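Local structure of major exported protein (Pseudomonas aeruginosa, 3HE1) at residues G37-G42 with S109-T114; F66-I71 with I173-E178. The protein is a secreted Hcp-family protein of the type VI secretion system that probably assembles into hexameric rings forming part of the exported tube. All coordinates share one frame; numbering follows the deposited sequence. Where two conformers were deposited one is given.

Contact 1: G37-G42 with S109-T114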
loop_
_atom_site.group_PDB
_atom_site.type_symbol
_atom_site.label_atom_id
_atom_site.label_comp_id
_atom_site.label_asym_id
_atom_site.label_seq_id
_atom_site.Cartn_x
_atom_site.Cartn_y
_atom_site.Cartn_z
ATOM N N GLY A 37 -9.066 31.517 -25.900
ATOM C CA GLY A 37 -9.992 30.888 -26.828
ATOM C C GLY A 37 -10.096 29.395 -26.548
ATOM O O GLY A 37 -10.113 28.986 -25.387
ATOM N N LEU A 38 -10.171 28.586 -27.604
ATOM C CA LEU A 38 -10.256 27.133 -27.466
ATOM C C LEU A 38 -8.863 26.583 -27.203
ATOM O O LEU A 38 -8.010 26.559 -28.096
ATOM C CB LEU A 38 -10.888 26.485 -28.713
ATOM C CG LEU A 38 -11.225 24.984 -28.629
ATOM C CD1 LEU A 38 -12.103 24.654 -27.427
ATOM C CD2 LEU A 38 -11.874 24.475 -29.908
ATOM N N ILE A 39 -8.634 26.157 -25.968
ATOM C CA ILE A 39 -7.296 25.782 -25.531
ATOM C C ILE A 39 -6.965 24.373 -25.993
ATOM O O ILE A 39 -5.805 24.002 -26.107
ATOM C CB ILE A 39 -7.141 25.953 -24.005
ATOM C CG1 ILE A 39 -6.986 27.445 -23.671
ATOM C CG2 ILE A 39 -5.962 25.133 -23.465
ATOM C CD1 ILE A 39 -7.327 27.812 -22.226
ATOM N N THR A 40 -8.000 23.604 -26.304
ATOM C CA THR A 40 -7.825 22.211 -26.679
ATOM C C THR A 40 -7.842 22.050 -28.204
ATOM O O THR A 40 -7.906 20.938 -28.717
ATOM C CB THR A 40 -8.942 21.358 -26.061
ATOM O OG1 THR A 40 -10.199 21.777 -26.605
ATOM C CG2 THR A 40 -8.979 21.536 -24.540
ATOM N N ALA A 41 -7.785 23.170 -28.921
ATOM C CA ALA A 41 -7.812 23.171 -30.388
ATOM C C ALA A 41 -6.608 22.461 -31.021
ATOM O O ALA A 41 -5.463 22.849 -30.790
ATOM C CB ALA A 41 -7.904 24.606 -30.911
ATOM N N GLY A 42 -6.870 21.437 -31.833
ATOM C CA GLY A 42 -5.799 20.693 -32.474
ATOM C C GLY A 42 -4.918 19.948 -31.482
ATOM O O GLY A 42 -3.796 19.539 -31.802
ATOM N N SER A 109 -1.687 32.363 -14.840
ATOM C CA SER A 109 -2.235 33.658 -15.207
ATOM C C SER A 109 -3.454 33.996 -14.369
ATOM O O SER A 109 -3.824 35.161 -14.276
ATOM C CB SER A 109 -2.595 33.712 -16.694
ATOM O OG SER A 109 -3.742 32.930 -16.974
ATOM N N GLY A 110 -4.074 32.980 -13.766
ATOM C CA GLY A 110 -5.351 33.161 -13.086
ATOM C C GLY A 110 -6.533 33.371 -14.029
ATOM O O GLY A 110 -7.550 33.981 -13.665
ATOM N N GLU A 111 -6.396 32.853 -15.248
ATOM C CA GLU A 111 -7.379 33.048 -16.304
ATOM C C GLU A 111 -8.676 32.246 -16.101
ATOM O O GLU A 111 -8.642 31.020 -15.981
ATOM C CB GLU A 111 -6.761 32.691 -17.660
ATOM C CG GLU A 111 -7.766 32.703 -18.806
ATOM C CD GLU A 111 -7.228 32.043 -20.050
ATOM O OE1 GLU A 111 -6.010 31.783 -20.095
ATOM O OE2 GLU A 111 -8.016 31.764 -20.976
ATOM N N ARG A 112 -9.810 32.948 -16.069
ATOM C CA ARG A 112 -11.116 32.302 -15.976
ATOM C C ARG A 112 -11.411 31.486 -17.233
ATOM O O ARG A 112 -11.302 31.978 -18.357
ATOM C CB ARG A 112 -12.239 33.323 -15.733
ATOM C CG ARG A 112 -13.658 32.735 -15.862
ATOM C CD ARG A 112 -14.771 33.702 -15.424
ATOM N NE ARG A 112 -14.789 34.943 -16.196
ATOM C CZ ARG A 112 -15.404 35.100 -17.366
ATOM N NH1 ARG A 112 -16.058 34.091 -17.927
ATOM N NH2 ARG A 112 -15.362 36.273 -17.984
ATOM N N LEU A 113 -11.771 30.225 -17.033
ATOM C CA LEU A 113 -12.129 29.332 -18.126
ATOM C C LEU A 113 -13.619 29.426 -18.433
ATOM O O LEU A 113 -14.437 28.916 -17.661
ATOM C CB LEU A 113 -11.826 27.893 -17.713
ATOM C CG LEU A 113 -10.602 27.270 -18.329
ATOM C CD1 LEU A 113 -9.627 28.391 -18.691
ATOM C CD2 LEU A 113 -10.021 26.247 -17.349
ATOM N N THR A 114 -13.992 30.045 -19.551
ATOM C CA THR A 114 -15.427 30.171 -19.873
ATOM C C THR A 114 -16.190 28.839 -19.882
ATOM O O THR A 114 -17.308 28.753 -19.363
ATOM C CB THR A 114 -15.688 30.902 -21.204
ATOM O OG1 THR A 114 -15.588 32.316 -20.997
ATOM C CG2 THR A 114 -17.079 30.586 -21.697
#
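The carboxylate of Glu111 has two aliphatic tips on the same side of its plane, one of them Ile39 CD1 from the opposing segment. This corner belongs to the Hcp beta barrel, at the place where helix 100-109 packs against the sheet. The Ile39 methyl sits obliquely to the carboxylate, 4.2 Å from Glu111 OE2. The second tip is Leu113 CD1, two residues further along the same chain and 4.6 Å from Glu111 CD. The carboxylate oxygens themselves are engaged elsewhere: OE2 accepts from the backbone N of Lys35 and OE1 from Gln36 NE2, two bonds that tie both oxygens to the turn between strands 27-33 and 37-38 and should limit rotation of the group. The helix ends in a Schellman motif at Gly110, and the chain then enters strand 112-123; Glu111 points at 37-42, while Leu113 leaves to the flank and only its end turns in. On the other side, Leu38 to Ala41 form a type I beta turn closed by a weak bond from Ala41 N to Leu38 O, and Ile39 reaches inward from it. Its CG1 branch is placed opposite the backbone carbonyl carbon (chi1 -76°) and the chain runs on nearly extended, which carries CD1 across to the other segment. Leu102 and Leu103 of the helix and Ile31 of the neighbouring strand also touch Ile39, so its side chain joins helix, sheet and turn. Leu113 also packs on Ile31 and Ile142; its CD1 meets Ile39 CD1 at 4.3 Å.

Contact 2: F66-I71 with I173-E178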
loop_
_atom_site.group_PDB
_atom_site.type_symbol
_atom_site.label_atom_id
_atom_site.label_comp_id
_atom_site.label_asym_id
_atom_site.label_seq_id
_atom_site.Cartn_x
_atom_site.Cartn_y
_atom_site.Cartn_z
ATOM N N PHE A 66 -10.115 11.107 -13.657
ATOM C CA PHE A 66 -11.195 11.974 -13.200
ATOM C C PHE A 66 -11.507 11.719 -11.724
ATOM O O PHE A 66 -11.597 10.574 -11.292
ATOM C CB PHE A 66 -12.461 11.815 -14.064
ATOM C CG PHE A 66 -13.568 12.755 -13.675
ATOM C CD1 PHE A 66 -13.654 14.017 -14.237
ATOM C CD2 PHE A 66 -14.501 12.390 -12.721
ATOM C CE1 PHE A 66 -14.664 14.890 -13.866
ATOM C CE2 PHE A 66 -15.518 13.265 -12.337
ATOM C CZ PHE A 66 -15.599 14.511 -12.915
ATOM N N ASN A 67 -11.674 12.797 -10.963
ATOM C CA ASN A 67 -12.058 12.749 -9.549
ATOM C C ASN A 67 -12.840 14.025 -9.215
ATOM O O ASN A 67 -12.484 15.129 -9.637
ATOM C CB ASN A 67 -10.810 12.618 -8.641
ATOM C CG ASN A 67 -11.154 12.394 -7.146
ATOM O OD1 ASN A 67 -11.215 13.339 -6.353
ATOM N ND2 ASN A 67 -11.343 11.137 -6.766
ATOM N N HIS A 68 -13.915 13.876 -8.465
ATOM C CA HIS A 68 -14.698 15.029 -8.042
ATOM C C HIS A 68 -15.614 14.623 -6.907
ATOM O O HIS A 68 -16.021 13.462 -6.817
ATOM C CB HIS A 68 -15.545 15.592 -9.177
ATOM C CG HIS A 68 -16.333 16.795 -8.768
ATOM N ND1 HIS A 68 -17.641 17.002 -9.143
ATOM C CD2 HIS A 68 -16.001 17.837 -7.967
ATOM C CE1 HIS A 68 -18.075 18.133 -8.611
ATOM N NE2 HIS A 68 -17.097 18.661 -7.896
ATOM N N GLU A 69 -15.943 15.569 -6.035
ATOM C CA GLU A 69 -16.810 15.229 -4.927
ATOM C C GLU A 69 -17.559 16.394 -4.360
ATOM O O GLU A 69 -16.996 17.449 -4.082
ATOM C CB GLU A 69 -16.058 14.525 -3.797
ATOM C CG GLU A 69 -16.946 13.532 -3.036
ATOM C CD GLU A 69 -16.208 12.836 -1.923
ATOM O OE1 GLU A 69 -15.670 13.552 -1.058
ATOM O OE2 GLU A 69 -16.160 11.583 -1.907
ATOM N N VAL A 70 -18.850 16.159 -4.183
ATOM C CA VAL A 70 -19.745 17.085 -3.527
ATOM C C VAL A 70 -20.187 16.443 -2.215
ATOM O O VAL A 70 -20.515 15.252 -2.174
ATOM C CB VAL A 70 -20.945 17.379 -4.432
ATOM C CG1 VAL A 70 -21.944 18.299 -3.723
ATOM C CG2 VAL A 70 -20.448 17.977 -5.765
ATOM N N ILE A 71 -20.158 17.209 -1.132
ATOM C CA ILE A 71 -20.506 16.634 0.158
ATOM C C ILE A 71 -21.450 17.509 0.969
ATOM O O ILE A 71 -21.581 18.702 0.722
ATOM C CB ILE A 71 -19.247 16.310 1.000
ATOM C CG1 ILE A 71 -19.638 15.582 2.292
ATOM C CG2 ILE A 71 -18.472 17.576 1.305
ATOM C CD1 ILE A 71 -18.471 15.164 3.155
ATOM N N ILE A 173 -21.586 23.512 -12.432
ATOM C CA ILE A 173 -21.278 22.272 -13.090
ATOM C C ILE A 173 -22.592 21.626 -13.429
ATOM O O ILE A 173 -23.568 21.736 -12.685
ATOM C CB ILE A 173 -20.545 21.359 -12.139
ATOM C CG1 ILE A 173 -20.338 19.978 -12.760
ATOM C CG2 ILE A 173 -21.336 21.272 -10.873
ATOM C CD1 ILE A 173 -19.348 19.113 -11.990
ATOM N N THR A 174 -22.620 20.972 -14.577
ATOM C CA THR A 174 -23.829 20.360 -15.058
ATOM C C THR A 174 -23.483 18.935 -15.442
ATOM O O THR A 174 -22.454 18.686 -16.084
ATOM C CB THR A 174 -24.414 21.138 -16.263
ATOM O OG1 THR A 174 -24.589 22.510 -15.901
ATOM C CG2 THR A 174 -25.767 20.570 -16.671
ATOM N N TRP A 175 -24.323 18.003 -15.002
ATOM C CA TRP A 175 -24.174 16.599 -15.346
ATOM C C TRP A 175 -25.374 16.192 -16.173
ATOM O O TRP A 175 -26.511 16.344 -15.741
ATOM C CB TRP A 175 -24.134 15.727 -14.097
ATOM C CG TRP A 175 -23.167 16.143 -13.021
ATOM C CD1 TRP A 175 -21.872 15.709 -12.850
ATOM C CD2 TRP A 175 -23.436 17.033 -11.936
ATOM N NE1 TRP A 175 -21.324 16.291 -11.730
ATOM C CE2 TRP A 175 -22.265 17.112 -11.154
ATOM C CE3 TRP A 175 -24.557 17.785 -11.552
ATOM C CZ2 TRP A 175 -22.183 17.910 -10.012
ATOM C CZ3 TRP A 175 -24.475 18.581 -10.421
ATOM C CH2 TRP A 175 -23.298 18.636 -9.663
ATOM N N THR A 176 -25.121 15.660 -17.357
ATOM C CA THR A 176 -26.192 15.226 -18.228
ATOM C C THR A 176 -25.956 13.800 -18.663
ATOM O O THR A 176 -24.835 13.445 -19.012
ATOM C CB THR A 176 -26.210 16.057 -19.480
ATOM O OG1 THR A 176 -26.235 17.445 -19.123
ATOM C CG2 THR A 176 -27.422 15.699 -20.314
ATOM N N HIS A 177 -27.000 12.980 -18.634
ATOM C CA HIS A 177 -26.929 11.670 -19.261
ATOM C C HIS A 177 -27.500 11.818 -20.666
ATOM O O HIS A 177 -28.628 12.273 -20.821
ATOM C CB HIS A 177 -27.691 10.610 -18.457
ATOM C CG HIS A 177 -27.501 9.222 -18.981
ATOM N ND1 HIS A 177 -26.947 8.206 -18.233
ATOM C CD2 HIS A 177 -27.744 8.694 -20.205
ATOM C CE1 HIS A 177 -26.879 7.108 -18.966
ATOM N NE2 HIS A 177 -27.357 7.377 -20.169
ATOM N N GLU A 178 -26.712 11.436 -21.678
ATOM C CA GLU A 178 -26.979 11.764 -23.092
ATOM C C GLU A 178 -27.895 10.801 -23.844
ATOM O O GLU A 178 -28.501 11.182 -24.853
ATOM C CB GLU A 178 -25.670 11.898 -23.889
ATOM C CG GLU A 178 -24.749 13.021 -23.431
ATOM C CD GLU A 178 -25.346 14.404 -23.632
ATOM O OE1 GLU A 178 -26.412 14.517 -24.265
ATOM O OE2 GLU A 178 -24.745 15.388 -23.157
HETATM O O HOH W 1 -19.019 15.241 -11.451
#
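His68 reaches from strand 61-71 toward Ile173 and Trp175 of strand 172-177, with no direct hydrogen bond between the segments. From CB, which points at the opposing segment, the side chain leaves with CG anti to the backbone N (chi1 -179°), carrying the imidazole across toward strand 172-177. At ND1 the ring has two neighbours: the methyl Ile173 CD1 and a water lying in the ring plane, 3.2 Å from His68 ND1, in a hydrogen bond whose direction is not settled. The next atom, CE1, comes within 3.7 Å of Ile173 CD1, which approaches the imidazole obliquely, the two side chains arriving from opposite directions. CE1 also lies 4.3 Å from Trp175 CZ2, each atom near the plane of the other ring, so imidazole and indole meet edge to edge without stacking. The water links the pair further, accepting from Trp175 NE1 in the indole plane; the 2.5 Å between Trp175 NE1 and the water oxygen is short and its exact length doubtful. The edge of the Phe66 ring also faces this water, and Phe66 in turn packs edge-to-face with Trp120. Behind the indole, Ile173 CG1 sits 3.7 Å above the plane of one Trp175 face, toward the rim, so this isoleucine touches both rings. On the interface side, Asn67 to Ile71 pair antiparallel with a strand of the second subunit, while His177 NE2 bonds Asp47 O of that subunit. The water-bridged His68-Trp175 pair and Ile173 lie buried inside the Hcp beta barrel, whose sheet continues into the next subunit of the hexameric assembly.

Overall arrangement
Contacts 1 and 2 are separate parts of one antiparallel barrel sheet: their centres are 20 Å apart, their nearest atoms about 10 Å, and they do not touch. Along the chain their segments alternate, 37-42, 66-71, 109-114 and 173-178, so the two contacts cross in sequence order. Strand 27-33 connects them within the sheet, pairing with 37-38, 61-71 and 112-123. Their surroundings differ: contact 1 lies beside helix 100-109 and is touched by no other chain of the assembly, whereas contact 2 borders the second subunit. Thus 37-42 with 109-114 brings the turn and the start of strand 112-123 together beside the helix, and 66-71 with 173-178 fills the barrel next to the subunit interface.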